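Local structure of putative phosphosugar isomerases (Salmonella typhimurium LT2, 3FKJ) at residues 268-272 and 309-313; 294-299 and 316-321; 30-34 and 135-139; 21-27 and 158-162; 52-56 and 72-76. The protein probably binds a carbohydrate derivative, perhaps a phosphosugar, and may act as an isomerase of the SIS-domain family. All blocks are in the same frame, centred on the assembly; numbering follows the deposited sequence.

Contact 1 (268-272 and 309-313)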
# COMPACT_ATOMS: atom_id res chain seq x y z
N GLN A 268 -14.50 9.26 -4.58
CA GLN A 268 -15.40 8.93 -3.48
C GLN A 268 -16.18 7.63 -3.77
O GLN A 268 -16.61 7.36 -4.90
CB GLN A 268 -16.39 10.09 -3.22
CG GLN A 268 -17.31 9.87 -2.02
CD GLN A 268 -18.10 11.11 -1.62
OE1 GLN A 268 -18.34 11.99 -2.44
NE2 GLN A 268 -18.51 11.16 -0.35
N SER A 269 -16.33 6.84 -2.71
CA SER A 269 -16.96 5.53 -2.78
C SER A 269 -18.37 5.56 -2.20
O SER A 269 -18.72 6.44 -1.37
CB SER A 269 -16.16 4.50 -1.95
OG SER A 269 -14.84 4.34 -2.42
N SER A 270 -19.17 4.58 -2.63
CA SER A 270 -20.38 4.23 -1.93
C SER A 270 -20.01 3.33 -0.76
O SER A 270 -18.87 2.87 -0.62
CB SER A 270 -21.34 3.48 -2.86
OG SER A 270 -20.86 2.16 -3.09
N GLY A 271 -21.00 3.02 0.05
CA GLY A 271 -20.84 2.02 1.05
C GLY A 271 -20.01 2.47 2.23
O GLY A 271 -19.98 3.64 2.58
N ARG A 272 -19.33 1.50 2.84
CA ARG A 272 -18.87 1.65 4.23
C ARG A 272 -17.81 2.72 4.53
O ARG A 272 -17.85 3.33 5.62
CB ARG A 272 -18.41 0.30 4.78
CG ARG A 272 -19.59 -0.65 4.99
CD ARG A 272 -19.11 -2.08 5.16
NE ARG A 272 -18.47 -2.61 3.96
CZ ARG A 272 -17.83 -3.78 3.89
NH1 ARG A 272 -17.73 -4.55 4.94
NH2 ARG A 272 -17.27 -4.19 2.77
N GLY A 309 -22.69 -3.23 -4.34
CA GLY A 309 -22.16 -2.27 -5.29
C GLY A 309 -20.93 -1.51 -4.81
O GLY A 309 -20.24 -0.92 -5.60
N GLU A 310 -20.67 -1.53 -3.51
CA GLU A 310 -19.44 -0.95 -2.95
C GLU A 310 -18.24 -1.60 -3.61
O GLU A 310 -17.29 -0.91 -3.92
CB GLU A 310 -19.40 -1.15 -1.44
CG GLU A 310 -18.07 -0.79 -0.77
CD GLU A 310 -18.03 -1.19 0.68
OE1 GLU A 310 -19.05 -1.02 1.37
OE2 GLU A 310 -16.97 -1.67 1.12
N TYR A 311 -18.31 -2.91 -3.86
CA TYR A 311 -17.17 -3.64 -4.42
C TYR A 311 -16.80 -3.28 -5.87
O TYR A 311 -15.72 -3.65 -6.33
CB TYR A 311 -17.35 -5.16 -4.25
CG TYR A 311 -17.36 -5.61 -2.79
CD1 TYR A 311 -16.33 -5.26 -1.94
CD2 TYR A 311 -18.41 -6.33 -2.27
CE1 TYR A 311 -16.34 -5.61 -0.64
CE2 TYR A 311 -18.41 -6.71 -0.94
CZ TYR A 311 -17.38 -6.33 -0.12
OH TYR A 311 -17.31 -6.67 1.23
N PHE A 312 -17.67 -2.53 -6.56
CA PHE A 312 -17.42 -2.12 -7.97
C PHE A 312 -16.95 -0.69 -8.11
O PHE A 312 -16.73 -0.23 -9.25
CB PHE A 312 -18.71 -2.23 -8.83
CG PHE A 312 -19.23 -3.62 -8.96
CD1 PHE A 312 -19.95 -4.20 -7.93
CD2 PHE A 312 -18.96 -4.36 -10.11
CE1 PHE A 312 -20.43 -5.50 -8.04
CE2 PHE A 312 -19.41 -5.66 -10.21
CZ PHE A 312 -20.15 -6.24 -9.16
N CYS A 313 -16.83 0.02 -6.98
CA CYS A 313 -16.43 1.44 -7.01
C CYS A 313 -15.09 1.66 -7.69
O CYS A 313 -14.96 2.58 -8.47
CB CYS A 313 -16.42 2.05 -5.62
SG CYS A 313 -18.08 2.38 -4.99
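Arg272 closes on Glu310 with two nitrogens, side-on, and this grip ties the loop after strand 263-268 to the short 3-10 turn that leads into helix 313-331. Arg272 NE lies 3.1 Å from Glu310 OE1, which it meets on the syn lone pair and almost within the guanidinium plane, while Arg272 NH2 forms the salt bridge to Glu310 OE2 at 3.0 Å. The planes are 42° apart, and NH2 meets OE2 from above the carboxylate plane. Glu310 OE1 has a second donor, the backbone N of Arg272, at 2.9 Å and nearly straight (171°). Glu310 reaches the loop because its chain runs out extended, with CG anti to the backbone N (chi1 171°). A weak bond of 2.9 Å from Arg272 NH2 to Tyr311 OH, the hydroxyl that also pairs with Glu65, adds to the guanidinium's contacts.

The tight, buried part comprises this carboxylate together with Cys313 and Ser270. Cys313 SG accepts from Ser270 N at 3.4 Å, and Ser270 OG packs 3.4 Å from Glu310 CA. By contrast, Gly271 is exposed and Arg272 partly so, with His81 of the second subunit packed against the arginine. Tyr60 bonds Glu310 OE2 as well. Three donors from Arg272 together with this tyrosine hold the carboxylate in place, and so many donors would be expected to favour its ionised form.

Contact 2 (294-299 and 316-321). With SCN (thiocyanate ion), chain C.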
# COMPACT_ATOMS: atom_id res chain seq x y z
N ILE A 294 -15.07 13.04 -7.78
CA ILE A 294 -15.71 12.06 -8.66
C ILE A 294 -16.38 11.02 -7.76
O ILE A 294 -15.70 10.24 -7.10
CB ILE A 294 -14.70 11.41 -9.62
CG1 ILE A 294 -13.99 12.52 -10.44
CG2 ILE A 294 -15.41 10.41 -10.52
CD1 ILE A 294 -12.86 12.05 -11.33
N ASP A 295 -17.71 11.04 -7.73
CA ASP A 295 -18.47 10.27 -6.75
C ASP A 295 -19.11 9.05 -7.40
O ASP A 295 -19.97 9.20 -8.28
CB ASP A 295 -19.56 11.15 -6.11
CG ASP A 295 -20.33 10.43 -4.99
OD1 ASP A 295 -19.98 9.26 -4.66
OD2 ASP A 295 -21.26 11.04 -4.42
N ALA A 296 -18.73 7.84 -6.95
CA ALA A 296 -19.33 6.61 -7.51
C ALA A 296 -20.86 6.61 -7.40
O ALA A 296 -21.56 6.23 -8.34
CB ALA A 296 -18.75 5.38 -6.86
N ASP A 297 -21.38 7.04 -6.24
CA ASP A 297 -22.83 7.05 -5.98
C ASP A 297 -23.63 7.94 -6.92
O ASP A 297 -24.80 7.66 -7.14
CB ASP A 297 -23.13 7.46 -4.53
CG ASP A 297 -23.60 6.28 -3.66
OD1 ASP A 297 -24.06 5.27 -4.23
OD2 ASP A 297 -23.51 6.38 -2.41
N LYS A 298 -23.03 8.99 -7.46
CA LYS A 298 -23.69 9.86 -8.43
C LYS A 298 -23.64 9.26 -9.82
O LYS A 298 -24.44 9.61 -10.67
CB LYS A 298 -23.05 11.26 -8.47
CG LYS A 298 -23.75 12.31 -7.63
CD LYS A 298 -24.12 11.81 -6.25
CE LYS A 298 -24.59 12.93 -5.34
NZ LYS A 298 -24.78 12.47 -3.94
N LEU A 299 -22.70 8.37 -10.06
CA LEU A 299 -22.51 7.82 -11.40
C LEU A 299 -23.11 6.42 -11.53
O LEU A 299 -22.74 5.66 -12.44
CB LEU A 299 -21.01 7.82 -11.77
CG LEU A 299 -20.31 9.17 -11.68
CD1 LEU A 299 -18.79 8.98 -11.78
CD2 LEU A 299 -20.84 10.12 -12.74
N LEU A 316 -15.46 1.09 -11.47
CA LEU A 316 -16.14 2.23 -12.09
C LEU A 316 -15.24 3.46 -12.23
O LEU A 316 -15.25 4.12 -13.29
CB LEU A 316 -17.41 2.56 -11.32
CG LEU A 316 -18.27 3.72 -11.83
CD1 LEU A 316 -18.82 3.44 -13.22
CD2 LEU A 316 -19.39 3.97 -10.85
N HIS A 317 -14.49 3.81 -11.17
CA HIS A 317 -13.60 4.97 -11.23
C HIS A 317 -12.57 4.78 -12.35
O HIS A 317 -12.36 5.69 -13.10
CB HIS A 317 -12.86 5.23 -9.91
CG HIS A 317 -13.72 5.83 -8.83
ND1 HIS A 317 -14.31 7.07 -8.94
CD2 HIS A 317 -14.06 5.36 -7.60
CE1 HIS A 317 -14.98 7.33 -7.84
NE2 HIS A 317 -14.86 6.31 -7.02
N ASN A 318 -11.95 3.60 -12.47
CA ASN A 318 -10.97 3.35 -13.53
C ASN A 318 -11.58 3.75 -14.89
O ASN A 318 -10.95 4.44 -15.68
CB ASN A 318 -10.57 1.86 -13.62
CG ASN A 318 -9.64 1.35 -12.51
OD1 ASN A 318 -9.04 2.10 -11.73
ND2 ASN A 318 -9.49 0.03 -12.48
N CYS A 319 -12.81 3.35 -15.13
CA CYS A 319 -13.48 3.65 -16.39
C CYS A 319 -13.86 5.13 -16.56
O CYS A 319 -13.66 5.70 -17.64
CB CYS A 319 -14.73 2.78 -16.54
SG CYS A 319 -14.38 1.00 -16.57
N VAL A 320 -14.41 5.74 -15.52
CA VAL A 320 -14.87 7.12 -15.59
C VAL A 320 -13.68 8.05 -15.80
O VAL A 320 -13.77 9.03 -16.55
CB VAL A 320 -15.69 7.51 -14.32
CG1 VAL A 320 -15.73 9.03 -14.12
CG2 VAL A 320 -17.12 6.91 -14.39
N LEU A 321 -12.55 7.72 -15.17
CA LEU A 321 -11.31 8.49 -15.28
C LEU A 321 -10.76 8.56 -16.70
O LEU A 321 -10.12 9.55 -17.05
CB LEU A 321 -10.22 7.94 -14.30
CG LEU A 321 -10.32 8.37 -12.83
CD1 LEU A 321 -9.43 7.52 -11.93
CD2 LEU A 321 -10.02 9.86 -12.67
S SCN C . -13.44 -2.44 -15.18
C SCN C . -11.83 -1.69 -15.16
N SCN C . -10.77 -1.22 -15.12
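The contact lies in the second alpha/beta unit, where the end of strand 290-295, outermost in a four-stranded parallel sheet, and the turn after it pack on helix 313-331. Ile294 is the strand residue that faces the helix. Its CG2 branch lies 3.9 Å from Val320 CG1, and its CD1 meets Leu321 CD2 at 3.8 Å, so the two branches engage neighbouring residues of the helix. Leu299 continues the apolar patch: its CD1 and Val320 CG2 meet tip to tip at 3.7 Å. Below it, Leu316 CD2 sits 4.3 Å from Ala296 CB and as far from Leu299 CB.

His317 supplies the polar element. With CG beside the backbone N (chi1 -75°), its ring is carried toward the strand, where CE1 comes within 3.1 Å of Ile294 O at the ring edge; Ala296 CB flanks NE2 at 4.0 Å. The polar partner of NE2 is Gln268 O on the adjacent strand. Asp295 points the other way, to Arg274, and its OD1 accepts from Asp297 N at 3.1 Å in an Asx turn.

On another side of the helix, Asn318 ND2 donates to the nitrogen of a thiocyanate ion at 3.2 Å, a group probably taken from the crystallisation liquor. The interface is thus apolar except for one imidazole, whose bond to a strand carbonyl satisfies a buried nitrogen and fixes the ring's rotation.

Contact 3 (30-34 and 135-139)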
# COMPACT_ATOMS: atom_id res chain seq x y z
N ILE A 30 -11.35 -21.95 -13.81
CA ILE A 30 -9.98 -21.94 -13.30
C ILE A 30 -9.92 -22.35 -11.82
O ILE A 30 -9.10 -23.20 -11.43
CB ILE A 30 -9.26 -20.61 -13.58
CG1 ILE A 30 -9.06 -20.47 -15.11
CG2 ILE A 30 -7.90 -20.54 -12.83
CD1 ILE A 30 -8.70 -19.10 -15.60
N ILE A 31 -10.83 -21.78 -11.02
CA ILE A 31 -10.81 -22.00 -9.57
C ILE A 31 -11.28 -23.41 -9.21
O ILE A 31 -10.72 -24.01 -8.28
CB ILE A 31 -11.61 -20.90 -8.82
CG1 ILE A 31 -11.01 -19.50 -9.11
CG2 ILE A 31 -11.69 -21.18 -7.30
CD1 ILE A 31 -9.45 -19.34 -8.87
N SER A 32 -12.27 -23.97 -9.95
CA SER A 32 -12.66 -25.38 -9.77
C SER A 32 -11.51 -26.33 -10.09
O SER A 32 -11.23 -27.26 -9.31
CB SER A 32 -13.85 -25.79 -10.66
OG SER A 32 -14.84 -24.79 -10.69
N ASP A 33 -10.85 -26.10 -11.23
CA ASP A 33 -9.72 -26.92 -11.62
C ASP A 33 -8.63 -26.92 -10.55
O ASP A 33 -8.14 -27.96 -10.15
CB ASP A 33 -9.13 -26.46 -12.95
CG ASP A 33 -8.36 -27.58 -13.65
OD1 ASP A 33 -9.01 -28.44 -14.29
OD2 ASP A 33 -7.11 -27.60 -13.56
N ILE A 34 -8.28 -25.74 -10.07
CA ILE A 34 -7.27 -25.63 -9.03
C ILE A 34 -7.70 -26.36 -7.75
O ILE A 34 -6.91 -27.09 -7.16
CB ILE A 34 -6.97 -24.17 -8.71
CG1 ILE A 34 -6.31 -23.48 -9.92
CG2 ILE A 34 -6.12 -24.09 -7.44
CD1 ILE A 34 -6.49 -21.91 -9.92
N ASP A 135 -0.03 -21.50 -15.10
CA ASP A 135 -0.78 -22.76 -15.18
C ASP A 135 -2.08 -22.50 -15.90
O ASP A 135 -2.57 -23.35 -16.62
CB ASP A 135 -1.09 -23.36 -13.78
CG ASP A 135 0.15 -23.75 -13.01
OD1 ASP A 135 1.11 -24.22 -13.65
OD2 ASP A 135 0.17 -23.60 -11.76
N TYR A 136 -2.66 -21.32 -15.65
CA TYR A 136 -3.90 -20.91 -16.28
C TYR A 136 -3.70 -19.51 -16.84
O TYR A 136 -3.04 -18.68 -16.20
CB TYR A 136 -5.05 -20.94 -15.28
CG TYR A 136 -5.18 -22.23 -14.48
CD1 TYR A 136 -4.46 -22.41 -13.29
CD2 TYR A 136 -6.04 -23.27 -14.91
CE1 TYR A 136 -4.56 -23.59 -12.56
CE2 TYR A 136 -6.15 -24.45 -14.18
CZ TYR A 136 -5.41 -24.62 -13.01
OH TYR A 136 -5.55 -25.79 -12.28
N ILE A 137 -4.25 -19.26 -18.01
CA ILE A 137 -4.09 -18.00 -18.74
C ILE A 137 -5.45 -17.35 -19.02
O ILE A 137 -6.34 -18.00 -19.52
CB ILE A 137 -3.38 -18.21 -20.11
CG1 ILE A 137 -1.99 -18.82 -19.91
CG2 ILE A 137 -3.27 -16.87 -20.85
CD1 ILE A 137 -1.47 -19.63 -21.11
N ILE A 138 -5.58 -16.07 -18.69
CA ILE A 138 -6.76 -15.30 -19.04
C ILE A 138 -6.32 -14.21 -20.01
O ILE A 138 -5.42 -13.45 -19.72
CB ILE A 138 -7.42 -14.68 -17.80
CG1 ILE A 138 -8.10 -15.78 -16.95
CG2 ILE A 138 -8.43 -13.61 -18.23
CD1 ILE A 138 -7.87 -15.68 -15.43
N GLU A 139 -6.94 -14.16 -21.18
CA GLU A 139 -6.71 -13.06 -22.09
C GLU A 139 -7.79 -12.04 -21.82
O GLU A 139 -8.94 -12.22 -22.23
CB GLU A 139 -6.76 -13.52 -23.52
CG GLU A 139 -5.56 -14.38 -23.90
CD GLU A 139 -5.76 -15.08 -25.20
OE1 GLU A 139 -5.97 -14.37 -26.20
OE2 GLU A 139 -5.70 -16.32 -25.21
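Most unusual here is the lone pair on which Asp33 OD2 receives the hydroxyl of Tyr136: the anti one, on the side away from the other carboxylate oxygen. Tyr136 OH, from an edge strand, donates to Asp33 OD2 at 2.7 Å, and the acid sits on a helix running antiparallel to that strand. Segment axes at 177° and 10.6 Å apart confirm the opposed directions of helix 30-34 and strand 136-139. Asp33 OD2 lies at the edge of the phenol ring, near its plane, although carboxylate and ring planes are 75° apart. CG of Asp33 stands opposite the main-chain nitrogen (chi1 -157°), an orientation that brings the acid to the hydroxyl.

Apolar packing fills the rest. Ile30 CG2 lies over one face of the Tyr136 ring, 4.0 Å from its centroid, a CH-pi contact displaced toward the CG end, with Ile30 CG2 3.6 Å from Tyr136 CG. The other branch of Ile30 leads to Ile138: the two CD1 atoms are 3.5 Å apart. Ile34 also lies against the tyrosine.

Ile120 of strand 118-123 backs Ile30, Ile34 and Ile138. Asp33 OD2 has a second partner, Lys37 NZ. A donor hydroxyl plus a lysine would be expected to stabilise the aspartate's negative charge.

Contact 4 (21-27 and 158-162)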
# COMPACT_ATOMS: atom_id res chain seq x y z
N SER A 21 -21.33 -14.80 -18.44
CA SER A 21 -20.20 -13.95 -18.78
C SER A 21 -19.03 -14.83 -19.21
O SER A 21 -18.75 -15.86 -18.57
CB SER A 21 -19.74 -13.14 -17.53
OG SER A 21 -20.04 -11.75 -17.50
N VAL A 22 -18.29 -14.39 -20.22
CA VAL A 22 -16.99 -14.96 -20.55
C VAL A 22 -16.03 -14.97 -19.36
O VAL A 22 -15.36 -15.98 -19.11
CB VAL A 22 -16.31 -14.16 -21.70
CG1 VAL A 22 -14.84 -14.56 -21.89
CG2 VAL A 22 -17.09 -14.33 -22.97
N ALA A 23 -15.96 -13.83 -18.65
CA ALA A 23 -15.11 -13.69 -17.48
C ALA A 23 -15.61 -14.57 -16.31
O ALA A 23 -14.83 -15.24 -15.67
CB ALA A 23 -15.01 -12.25 -17.04
N HIS A 24 -16.91 -14.55 -16.05
CA HIS A 24 -17.54 -15.45 -15.05
C HIS A 24 -17.16 -16.92 -15.29
O HIS A 24 -16.69 -17.59 -14.39
CB HIS A 24 -19.05 -15.28 -15.11
CG HIS A 24 -19.81 -15.93 -14.00
ND1 HIS A 24 -21.18 -15.80 -13.89
CD2 HIS A 24 -19.42 -16.66 -12.93
CE1 HIS A 24 -21.60 -16.44 -12.82
NE2 HIS A 24 -20.55 -16.96 -12.21
N GLU A 25 -17.31 -17.41 -16.52
CA GLU A 25 -17.04 -18.81 -16.81
C GLU A 25 -15.56 -19.17 -16.72
O GLU A 25 -15.22 -20.22 -16.20
CB GLU A 25 -17.60 -19.20 -18.18
CG GLU A 25 -18.03 -20.64 -18.29
CD GLU A 25 -19.20 -20.88 -19.32
OE1 GLU A 25 -19.56 -19.95 -20.09
OE2 GLU A 25 -19.74 -22.00 -19.34
N ASN A 26 -14.70 -18.30 -17.24
CA ASN A 26 -13.24 -18.46 -17.11
C ASN A 26 -12.81 -18.56 -15.67
O ASN A 26 -12.14 -19.52 -15.27
CB ASN A 26 -12.48 -17.30 -17.77
CG ASN A 26 -12.33 -17.46 -19.28
OD1 ASN A 26 -12.61 -18.52 -19.84
ND2 ASN A 26 -11.89 -16.40 -19.93
N ALA A 27 -13.21 -17.57 -14.89
CA ALA A 27 -12.89 -17.53 -13.46
C ALA A 27 -13.35 -18.79 -12.76
O ALA A 27 -12.63 -19.39 -11.95
CB ALA A 27 -13.55 -16.32 -12.80
N TYR A 158 -11.44 -8.77 -13.83
CA TYR A 158 -11.06 -10.16 -13.60
C TYR A 158 -10.52 -10.39 -12.18
O TYR A 158 -10.67 -11.47 -11.63
CB TYR A 158 -10.06 -10.63 -14.66
CG TYR A 158 -10.68 -11.32 -15.86
CD1 TYR A 158 -11.09 -12.64 -15.80
CD2 TYR A 158 -10.83 -10.65 -17.06
CE1 TYR A 158 -11.63 -13.29 -16.91
CE2 TYR A 158 -11.38 -11.28 -18.16
CZ TYR A 158 -11.79 -12.60 -18.08
OH TYR A 158 -12.32 -13.20 -19.18
N SER A 159 -9.94 -9.35 -11.58
CA SER A 159 -9.51 -9.46 -10.19
C SER A 159 -10.74 -9.75 -9.33
O SER A 159 -10.66 -10.53 -8.39
CB SER A 159 -8.74 -8.21 -9.68
OG SER A 159 -9.59 -7.11 -9.40
N LEU A 160 -11.89 -9.14 -9.67
CA LEU A 160 -13.08 -9.28 -8.84
C LEU A 160 -13.77 -10.60 -9.15
O LEU A 160 -14.25 -11.27 -8.24
CB LEU A 160 -14.03 -8.08 -8.99
CG LEU A 160 -15.27 -8.08 -8.06
CD1 LEU A 160 -14.96 -8.21 -6.59
CD2 LEU A 160 -16.13 -6.87 -8.31
N TRP A 161 -13.80 -10.99 -10.43
CA TRP A 161 -14.34 -12.31 -10.83
C TRP A 161 -13.60 -13.45 -10.13
O TRP A 161 -14.21 -14.36 -9.57
CB TRP A 161 -14.26 -12.51 -12.35
CG TRP A 161 -15.30 -11.77 -13.17
CD1 TRP A 161 -15.07 -10.79 -14.07
CD2 TRP A 161 -16.72 -11.99 -13.17
NE1 TRP A 161 -16.26 -10.37 -14.64
CE2 TRP A 161 -17.29 -11.08 -14.09
CE3 TRP A 161 -17.57 -12.86 -12.46
CZ2 TRP A 161 -18.67 -11.03 -14.36
CZ3 TRP A 161 -18.94 -12.78 -12.70
CH2 TRP A 161 -19.48 -11.87 -13.64
N LEU A 162 -12.27 -13.42 -10.19
CA LEU A 162 -11.43 -14.47 -9.59
C LEU A 162 -11.58 -14.47 -8.08
O LEU A 162 -11.76 -15.53 -7.47
CB LEU A 162 -9.96 -14.24 -9.96
CG LEU A 162 -9.64 -14.54 -11.42
CD1 LEU A 162 -8.26 -13.91 -11.86
CD2 LEU A 162 -9.68 -16.01 -11.58
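Trp161 lays its indole against the first turns of helix 22-35, and its atoms meet that helix in sequence. Trp161 CB lies 3.9 Å from Ala27 CB. With CG beside the backbone N (chi1 -77°), the ring swings toward Ala23, whose CB sits over the five-membered ring of Trp161, 3.6 Å from its centroid. Nearest there are CD1 and NE1; NE1 itself is bonded to Ala152 O. Farther out, CE3 passes the CA of His24, and Trp161 CZ3 meets His24 CB at 3.5 Å. At the far rim, Ser21 OG approaches Trp161 CZ2 to 3.5 Å. The His24 ring is near parallel to the six-membered ring, at 18°, yet slid aside with centroids 5.0 Å apart, so overlap is slight.

Ala23 CB also serves Tyr158, lying over its ring 3.8 Å from the centroid, so one methyl touches two aromatic faces. Asn26 ND2 gives Tyr158 OH a weak bond of 3.3 Å.

The segment axes come within 9.2 Å at a crossing angle of -46°, with Ala23 and Ala27 at the interface, consistent with their small side chains allowing it. Helices 22-35 and 155-170 both pack on strand 118-123, while from helix 176-184 Phe183 stacks on Trp161 and Tyr176 bonds His24 NE2.

Contact 5 (52-56 and 72-76)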
# COMPACT_ATOMS: atom_id res chain seq x y z
N LEU A 52 -0.48 -4.23 -10.86
CA LEU A 52 -0.75 -4.51 -9.46
C LEU A 52 -2.03 -3.81 -8.96
O LEU A 52 -2.87 -4.44 -8.28
CB LEU A 52 0.43 -4.07 -8.63
CG LEU A 52 0.31 -4.39 -7.14
CD1 LEU A 52 -0.03 -5.89 -6.90
CD2 LEU A 52 1.59 -3.91 -6.41
N THR A 53 -2.20 -2.53 -9.25
CA THR A 53 -3.41 -1.81 -8.80
C THR A 53 -4.69 -2.36 -9.46
O THR A 53 -5.78 -2.23 -8.91
CB THR A 53 -3.36 -0.29 -9.09
OG1 THR A 53 -3.16 -0.06 -10.49
CG2 THR A 53 -2.33 0.49 -8.21
N GLY A 54 -4.54 -3.02 -10.61
CA GLY A 54 -5.64 -3.72 -11.27
C GLY A 54 -6.21 -4.88 -10.44
O GLY A 54 -7.31 -5.35 -10.71
N PHE A 55 -5.47 -5.33 -9.42
CA PHE A 55 -5.88 -6.36 -8.51
C PHE A 55 -6.58 -5.86 -7.26
O PHE A 55 -7.10 -6.67 -6.50
CB PHE A 55 -4.68 -7.23 -8.11
CG PHE A 55 -4.16 -8.11 -9.21
CD1 PHE A 55 -5.04 -8.93 -9.95
CD2 PHE A 55 -2.80 -8.15 -9.51
CE1 PHE A 55 -4.55 -9.75 -10.94
CE2 PHE A 55 -2.32 -8.96 -10.49
CZ PHE A 55 -3.19 -9.75 -11.22
N TRP A 56 -6.59 -4.53 -7.02
CA TRP A 56 -7.21 -3.96 -5.84
C TRP A 56 -8.67 -4.38 -5.63
O TRP A 56 -9.04 -4.68 -4.49
CB TRP A 56 -7.17 -2.42 -5.85
CG TRP A 56 -7.51 -1.90 -4.50
CD1 TRP A 56 -8.72 -1.44 -4.07
CD2 TRP A 56 -6.65 -1.85 -3.36
NE1 TRP A 56 -8.65 -1.08 -2.74
CE2 TRP A 56 -7.39 -1.33 -2.28
CE3 TRP A 56 -5.31 -2.21 -3.16
CZ2 TRP A 56 -6.84 -1.15 -1.00
CZ3 TRP A 56 -4.75 -2.00 -1.87
CH2 TRP A 56 -5.52 -1.47 -0.81
N GLY A 72 -2.26 -11.68 -0.15
CA GLY A 72 -1.08 -10.87 -0.40
C GLY A 72 -1.22 -10.04 -1.65
O GLY A 72 -2.03 -10.36 -2.52
N TYR A 73 -0.43 -8.97 -1.72
CA TYR A 73 -0.52 -7.97 -2.78
C TYR A 73 0.81 -7.29 -2.91
O TYR A 73 1.22 -6.51 -2.05
CB TYR A 73 -1.62 -7.00 -2.39
CG TYR A 73 -1.87 -5.81 -3.29
CD1 TYR A 73 -2.78 -5.88 -4.34
CD2 TYR A 73 -1.29 -4.59 -3.01
CE1 TYR A 73 -3.06 -4.78 -5.12
CE2 TYR A 73 -1.54 -3.49 -3.80
CZ TYR A 73 -2.45 -3.60 -4.83
OH TYR A 73 -2.71 -2.51 -5.59
N ILE A 74 1.56 -7.65 -3.94
CA ILE A 74 2.99 -7.36 -3.92
C ILE A 74 3.56 -7.07 -5.32
O ILE A 74 3.20 -7.69 -6.30
CB ILE A 74 3.77 -8.51 -3.20
CG1 ILE A 74 5.27 -8.20 -3.08
CG2 ILE A 74 3.59 -9.79 -3.94
CD1 ILE A 74 5.60 -7.09 -2.08
N THR A 75 4.46 -6.09 -5.37
CA THR A 75 5.17 -5.75 -6.59
C THR A 75 6.13 -6.90 -6.94
O THR A 75 6.82 -7.44 -6.07
CB THR A 75 5.81 -4.35 -6.51
OG1 THR A 75 6.18 -3.91 -7.83
CG2 THR A 75 7.04 -4.30 -5.52
N SER A 76 6.16 -7.24 -8.23
CA SER A 76 6.73 -8.48 -8.71
C SER A 76 8.16 -8.71 -8.27
O SER A 76 8.50 -9.80 -7.81
CB SER A 76 6.66 -8.56 -10.23
OG SER A 76 5.32 -8.48 -10.72
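Tyr73, on edge strand 70-75, is held between Leu52 and Trp56 with a different kind of contact on each face of its ring. The CH-pi contact comes from Leu52: CD1 stands over the centre of the ring, 3.7 Å from the centroid and only 14° off the normal. Leu52 has CG anti to its nitrogen (chi1 -176°), which directs the isobutyl group at the strand; its second methyl, CD2, continues to Thr75, 3.8 Å from the backbone N.

The aromatic contact occupies the opposite face. There the edge of the Trp56 six-membered ring points at the Tyr73 ring in a T-shaped pair, planes at 82° and centroids 5.3 Å apart. Trp56 CE3 is 3.6 Å from Tyr73 CZ, toward the hydroxyl end, and the indole NE1 is bonded to Gly220 O.

Further contacts reach the rim of the ring and its hydroxyl. Leu52 O approaches Tyr73 CE1 to 3.2 Å, and Thr53 CA is 3.4 Å from Tyr73 OH. Phe55 CB comes to the ring edge at 4.2 Å from Tyr73 CE1. The type I turn from Thr53 to Trp56, directly after Leu52, leaves Leu52 and Trp56 on the two faces of one ring.

Strand 42-47 neighbours 70-75 in the sheet, with Tyr73 against Phe45, while Phe55 packs on strand 91-97. Thr53 OG1 bonds Gln228 of helix 223-238, and Thr75 OG1 meets Glu249 of the second subunit, so the turn lies between the first sheet and helix 223-238, while the end of strand 70-75 reaches the second subunit.

In the fold
Along the chain, contacts 5, 3 and 4 are nested, each enclosed by the next, and belong to the first half; contacts 1 and 2 follow in the second half, their segments alternating. Contacts 3 and 4 share helix 22-35 and lie about 10 Å apart between centres, while contacts 3 and 5 reach opposite outer strands of the five-stranded sheet, their centres about 18 Å apart. Contacts 1 and 2, with centres also about 10 Å apart, involve helix 313-331 and the four-stranded sheet, joined by Gln268 and His317. Contact 4 touches contact 1 through Leu160 and contact 5 through Ser159, so helix 155-170 connects the two parallel alpha/beta halves, consistent with a double SIS architecture.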